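Protein-tyrosine-phosphatase (Vibrio vulnificus, PDB 7DHF) probably removes phosphate from tyrosine residues of proteins, as a low-molecular-weight protein tyrosine phosphatase. Local coordinates at residues 109-121 with 134-148. The protein carries 1 engineered substitution. Sequence-based numbering, arbitrary orientation.
Sequences MLFGQWIGQKDIP and AYQLIDEAAQAWAKK
W145 and W114 meet edge to face. The pyrrole edge of W114 stands on the six-membered ring of W145, with the planes 72° apart, and W114 NE1 lies 3.3 Å from W145 CD2. The indole N-H of W145 points into the turn from L110 to Q113. W145 NE1 donates to L110 O at 3.2 Å, in its own ring plane, and makes a second, weak bond to F111 O. L110 O also accepts from Q113 N, on the opposite face of its carbonyl plane. A water bonded to F111 O, W114 N and A141 O ties the turn to the helix backbone.

The tight part is the buried middle. F111 has CG anti to its backbone N (chi1 -160°), which swings the ring back to the helix. Its CE2 meets I138 CG2 at 3.8 Å, and CD2 packs on the methyl of A141. The edge of W145 faces this ring. The small methyl of A141 lets the turn come close, with CB 3.9 Å from G112 CA. I120 CD1 rests on I138 CG1 at 3.9 Å.

The outer side is more open to solvent, though W114 and K148 touch closely. In one of its two conformers K148 lays CE over one face of W114, 3.5 Å from the six-ring centroid, with its ammonium in cation-pi contact with the five-membered ring and bonded to A144 O. This cover is not fixed. Farther along, exposed K118 meets L137 more loosely, CE to CD2 at 3.9 Å.

I120 O accepts a bond from R18, a predicted active-site residue, and P121 precedes the predicted proton donor D122. The contact joins the edge strand 108-110 and the loop leading to that aspartate to the C-terminal helix 128-146, within the parallel-sheet alpha/beta fold of low-molecular-weight tyrosine phosphatases.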
loop_
_atom_site.group_PDB
_atom_site.type_symbol
_atom_site.label_atom_id
_atom_site.label_comp_id
_atom_site.label_asym_id
_atom_site.label_seq_id
_atom_site.Cartn_x
_atom_site.Cartn_y
_atom_site.Cartn_z
ATOM N N MET A 109 -5.803 0.559 -9.609
ATOM C CA MET A 109 -5.585 1.979 -9.836
ATOM C C MET A 109 -4.345 2.413 -9.057
ATOM O O MET A 109 -3.758 1.633 -8.304
ATOM C CB MET A 109 -6.832 2.773 -9.426
ATOM C CG MET A 109 -8.104 2.270 -10.106
ATOM S SD MET A 109 -9.600 3.134 -9.601
ATOM C CE MET A 109 -10.857 2.145 -10.408
ATOM N N LEU A 110 -3.943 3.668 -9.236
ATOM C CA LEU A 110 -2.694 4.173 -8.680
ATOM C C LEU A 110 -2.949 4.858 -7.343
ATOM O O LEU A 110 -3.822 5.725 -7.240
ATOM C CB LEU A 110 -2.048 5.163 -9.649
ATOM C CG LEU A 110 -0.644 5.648 -9.276
ATOM C CD1 LEU A 110 0.374 4.526 -9.402
ATOM C CD2 LEU A 110 -0.245 6.825 -10.148
ATOM N N PHE A 111 -2.165 4.490 -6.327
ATOM C CA PHE A 111 -2.326 5.124 -5.023
ATOM C C PHE A 111 -2.205 6.639 -5.138
ATOM O O PHE A 111 -3.015 7.378 -4.569
ATOM C CB PHE A 111 -1.306 4.570 -4.026
ATOM C CG PHE A 111 -1.688 4.799 -2.592
ATOM C CD1 PHE A 111 -2.364 3.821 -1.878
ATOM C CD2 PHE A 111 -1.388 5.993 -1.960
ATOM C CE1 PHE A 111 -2.728 4.029 -0.564
ATOM C CE2 PHE A 111 -1.751 6.207 -0.644
ATOM C CZ PHE A 111 -2.421 5.222 0.056
ATOM N N GLY A 112 -1.219 7.119 -5.892
ATOM C CA GLY A 112 -1.020 8.547 -6.055
ATOM C C GLY A 112 -1.753 9.158 -7.235
ATOM O O GLY A 112 -1.297 10.157 -7.798
ATOM N N GLN A 113 -2.904 8.594 -7.610
ATOM C CA GLN A 113 -3.625 9.118 -8.768
ATOM C C GLN A 113 -3.927 10.604 -8.621
ATOM O O GLN A 113 -3.824 11.363 -9.591
ATOM C CB GLN A 113 -4.925 8.347 -8.998
ATOM C CG GLN A 113 -5.799 9.022 -10.050
ATOM C CD GLN A 113 -6.926 8.158 -10.572
ATOM O OE1 GLN A 113 -7.113 7.018 -10.153
ATOM N NE2 GLN A 113 -7.693 8.712 -11.499
ATOM N N TRP A 114 -4.300 11.041 -7.423
ATOM C CA TRP A 114 -4.849 12.377 -7.231
ATOM C C TRP A 114 -3.795 13.422 -6.903
ATOM O O TRP A 114 -4.142 14.593 -6.714
ATOM C CB TRP A 114 -5.923 12.329 -6.143
ATOM C CG TRP A 114 -6.949 11.302 -6.467
ATOM C CD1 TRP A 114 -7.213 10.150 -5.786
ATOM C CD2 TRP A 114 -7.833 11.317 -7.591
ATOM N NE1 TRP A 114 -8.216 9.450 -6.412
ATOM C CE2 TRP A 114 -8.616 10.149 -7.522
ATOM C CE3 TRP A 114 -8.045 12.211 -8.645
ATOM C CZ2 TRP A 114 -9.594 9.851 -8.465
ATOM C CZ3 TRP A 114 -9.018 11.913 -9.581
ATOM C CH2 TRP A 114 -9.780 10.743 -9.485
ATOM N N ILE A 115 -2.522 13.039 -6.874
ATOM C CA ILE A 115 -1.433 13.987 -6.675
ATOM C C ILE A 115 -0.581 14.023 -7.936
ATOM O O ILE A 115 0.649 13.963 -7.875
ATOM C CB ILE A 115 -0.607 13.654 -5.414
ATOM C CG1 ILE A 115 -0.114 12.201 -5.441
ATOM C CG2 ILE A 115 -1.442 13.917 -4.169
ATOM C CD1 ILE A 115 0.934 11.886 -4.377
ATOM N N GLY A 116 -1.235 14.118 -9.090
ATOM C CA GLY A 116 -0.533 14.158 -10.356
ATOM C C GLY A 116 -0.193 12.807 -10.935
ATOM O O GLY A 116 0.715 12.719 -11.770
ATOM N N GLN A 117 -0.892 11.751 -10.523
ATOM C CA GLN A 117 -0.601 10.391 -10.973
ATOM C C GLN A 117 0.881 10.069 -10.789
ATOM O O GLN A 117 1.569 9.600 -11.699
ATOM C CB GLN A 117 -1.079 10.172 -12.407
ATOM C CG GLN A 117 -2.567 10.457 -12.556
ATOM C CD GLN A 117 -3.143 9.990 -13.874
ATOM O OE1 GLN A 117 -3.695 8.896 -13.966
ATOM N NE2 GLN A 117 -3.037 10.827 -14.897
ATOM N N LYS A 118 1.364 10.323 -9.578
ATOM C CA LYS A 118 2.774 10.203 -9.235
ATOM C C LYS A 118 3.054 8.861 -8.576
ATOM O O LYS A 118 2.270 8.385 -7.749
ATOM C CB LYS A 118 3.173 11.310 -8.258
ATOM C CG LYS A 118 3.715 12.580 -8.899
ATOM C CD LYS A 118 3.788 13.741 -7.898
ATOM C CE LYS A 118 4.570 13.410 -6.628
ATOM N NZ LYS A 118 6.032 13.279 -6.863
ATOM N N ASP A 119 4.185 8.260 -8.939
ATOM C CA ASP A 119 4.686 7.100 -8.217
ATOM C C ASP A 119 5.200 7.523 -6.846
ATOM O O ASP A 119 5.651 8.655 -6.648
ATOM C CB ASP A 119 5.845 6.456 -8.979
ATOM C CG ASP A 119 5.403 5.755 -10.245
ATOM O OD1 ASP A 119 4.183 5.630 -10.476
ATOM O OD2 ASP A 119 6.290 5.307 -11.003
ATOM N N ILE A 120 5.130 6.600 -5.896
ATOM C CA ILE A 120 5.658 6.816 -4.551
ATOM C C ILE A 120 6.861 5.893 -4.378
ATOM O O ILE A 120 6.698 4.662 -4.353
ATOM C CB ILE A 120 4.582 6.573 -3.484
ATOM C CG1 ILE A 120 3.450 7.593 -3.667
ATOM C CG2 ILE A 120 5.187 6.663 -2.082
ATOM C CD1 ILE A 120 2.252 7.375 -2.777
ATOM N N PRO A 121 8.079 6.422 -4.273
ATOM C CA PRO A 121 9.269 5.565 -4.285
ATOM C C PRO A 121 9.488 4.815 -2.979
ATOM O O PRO A 121 9.113 5.265 -1.894
ATOM C CB PRO A 121 10.410 6.555 -4.539
ATOM C CG PRO A 121 9.916 7.839 -3.986
ATOM C CD PRO A 121 8.433 7.852 -4.212
ATOM N N ALA A 134 8.137 9.491 1.780
ATOM C CA ALA A 134 7.130 8.506 1.406
ATOM C C ALA A 134 5.839 8.725 2.181
ATOM O O ALA A 134 4.746 8.690 1.602
ATOM C CB ALA A 134 7.663 7.093 1.637
ATOM N N TYR A 135 5.942 8.964 3.492
ATOM C CA TYR A 135 4.738 9.185 4.283
ATOM C C TYR A 135 3.979 10.410 3.793
ATOM O O TYR A 135 2.746 10.391 3.705
ATOM C CB TYR A 135 5.066 9.322 5.773
ATOM C CG TYR A 135 3.806 9.334 6.602
ATOM C CD1 TYR A 135 3.291 8.158 7.123
ATOM C CD2 TYR A 135 3.098 10.512 6.813
ATOM C CE1 TYR A 135 2.123 8.151 7.852
ATOM C CE2 TYR A 135 1.923 10.514 7.541
ATOM C CZ TYR A 135 1.441 9.331 8.059
ATOM O OH TYR A 135 0.273 9.316 8.784
ATOM N N GLN A 136 4.699 11.485 3.471
ATOM C CA GLN A 136 4.044 12.698 2.993
ATOM C C GLN A 136 3.213 12.420 1.747
ATOM O O GLN A 136 2.043 12.811 1.666
ATOM C CB GLN A 136 5.092 13.774 2.706
ATOM C CG GLN A 136 4.505 15.097 2.236
ATOM C CD GLN A 136 3.704 15.793 3.316
ATOM O OE1 GLN A 136 4.007 15.668 4.503
ATOM N NE2 GLN A 136 2.678 16.530 2.912
ATOM N N LEU A 137 3.810 11.756 0.754
ATOM C CA LEU A 137 3.075 11.447 -0.468
ATOM C C LEU A 137 1.909 10.513 -0.184
ATOM O O LEU A 137 0.810 10.701 -0.717
ATOM C CB LEU A 137 4.011 10.837 -1.510
ATOM C CG LEU A 137 5.119 11.746 -2.047
ATOM C CD1 LEU A 137 6.011 10.976 -3.008
ATOM C CD2 LEU A 137 4.551 12.984 -2.728
ATOM N N ILE A 138 2.129 9.491 0.644
ATOM C CA ILE A 138 1.053 8.561 0.979
ATOM C C ILE A 138 -0.088 9.300 1.662
ATOM O O ILE A 138 -1.266 9.080 1.352
ATOM C CB ILE A 138 1.602 7.406 1.838
ATOM C CG1 ILE A 138 2.516 6.517 0.992
ATOM C CG2 ILE A 138 0.466 6.592 2.453
ATOM C CD1 ILE A 138 3.304 5.496 1.786
ATOM N N ASP A 139 0.244 10.197 2.592
ATOM C CA ASP A 139 -0.774 10.956 3.312
ATOM C C ASP A 139 -1.588 11.823 2.356
ATOM O O ASP A 139 -2.823 11.773 2.349
ATOM C CB ASP A 139 -0.083 11.809 4.379
ATOM C CG ASP A 139 -1.057 12.495 5.314
ATOM O OD1 ASP A 139 -2.239 12.097 5.355
ATOM O OD2 ASP A 139 -0.625 13.426 6.026
ATOM N N GLU A 140 -0.909 12.627 1.536
ATOM C CA GLU A 140 -1.613 13.470 0.575
ATOM C C GLU A 140 -2.470 12.633 -0.366
ATOM O O GLU A 140 -3.624 12.981 -0.649
ATOM C CB GLU A 140 -0.600 14.275 -0.238
ATOM C CG GLU A 140 0.167 15.318 0.556
ATOM C CD GLU A 140 1.136 16.105 -0.309
ATOM O OE1 GLU A 140 0.868 16.247 -1.522
ATOM O OE2 GLU A 140 2.163 16.580 0.223
ATOM N N ALA A 141 -1.916 11.529 -0.870
ATOM C CA ALA A 141 -2.641 10.687 -1.814
ATOM C C ALA A 141 -3.849 10.030 -1.159
ATOM O O ALA A 141 -4.921 9.938 -1.770
ATOM C CB ALA A 141 -1.694 9.626 -2.370
ATOM N N ALA A 142 -3.693 9.567 0.082
ATOM C CA ALA A 142 -4.780 8.887 0.776
ATOM C C ALA A 142 -5.911 9.847 1.117
ATOM O O ALA A 142 -7.088 9.483 1.018
ATOM C CB ALA A 142 -4.246 8.220 2.043
ATOM N N GLN A 143 -5.576 11.069 1.541
ATOM C CA GLN A 143 -6.606 12.066 1.813
ATOM C C GLN A 143 -7.514 12.250 0.609
ATOM O O GLN A 143 -8.737 12.365 0.751
ATOM C CB GLN A 143 -5.965 13.406 2.170
ATOM C CG GLN A 143 -5.303 13.461 3.526
ATOM C CD GLN A 143 -4.650 14.802 3.773
ATOM O OE1 GLN A 143 -5.140 15.835 3.315
ATOM N NE2 GLN A 143 -3.537 14.796 4.498
ATOM N N ALA A 144 -6.929 12.290 -0.588
ATOM C CA ALA A 144 -7.719 12.497 -1.793
ATOM C C ALA A 144 -8.598 11.289 -2.092
ATOM O O ALA A 144 -9.773 11.444 -2.444
ATOM C CB ALA A 144 -6.794 12.803 -2.969
ATOM N N TRP A 145 -8.053 10.078 -1.952
ATOM C CA TRP A 145 -8.857 8.880 -2.170
ATOM C C TRP A 145 -10.019 8.810 -1.188
ATOM O O TRP A 145 -11.126 8.396 -1.551
ATOM C CB TRP A 145 -7.989 7.627 -2.035
ATOM C CG TRP A 145 -7.334 7.208 -3.309
ATOM C CD1 TRP A 145 -5.996 7.187 -3.578
ATOM C CD2 TRP A 145 -7.989 6.747 -4.496
ATOM N NE1 TRP A 145 -5.779 6.742 -4.859
ATOM C CE2 TRP A 145 -6.986 6.465 -5.444
ATOM C CE3 TRP A 145 -9.327 6.546 -4.849
ATOM C CZ2 TRP A 145 -7.278 5.994 -6.721
ATOM C CZ3 TRP A 145 -9.615 6.078 -6.117
ATOM C CH2 TRP A 145 -8.596 5.808 -7.038
ATOM N N ALA A 146 -9.786 9.208 0.064
ATOM C CA ALA A 146 -10.814 9.081 1.092
ATOM C C ALA A 146 -12.066 9.879 0.751
ATOM O O ALA A 146 -13.168 9.503 1.162
ATOM C CB ALA A 146 -10.258 9.519 2.446
ATOM N N LYS A 147 -11.925 10.976 0.009
ATOM C CA LYS A 147 -13.081 11.781 -0.364
ATOM C C LYS A 147 -13.876 11.184 -1.516
ATOM O O LYS A 147 -14.972 11.676 -1.805
ATOM C CB LYS A 147 -12.631 13.186 -0.772
ATOM C CG LYS A 147 -11.970 13.985 0.334
ATOM C CD LYS A 147 -11.523 15.347 -0.173
ATOM C CE LYS A 147 -11.017 16.226 0.957
ATOM N NZ LYS A 147 -10.683 17.603 0.492
ATOM N N LYS A 148 -13.370 10.136 -2.168
ATOM C CA LYS A 148 -13.981 9.610 -3.379
ATOM C C LYS A 148 -14.480 8.179 -3.240
ATOM O O LYS A 148 -15.106 7.667 -4.178
ATOM C CB LYS A 148 -12.984 9.685 -4.542
ATOM C CG LYS A 148 -12.484 11.091 -4.821
ATOM C CD LYS A 148 -11.364 11.094 -5.842
ATOM C CE LYS A 148 -10.920 12.510 -6.159
ATOM N NZ LYS A 148 -10.458 13.236 -4.945
HETATM O O HOH W 1 -4.075 9.935 -4.700
#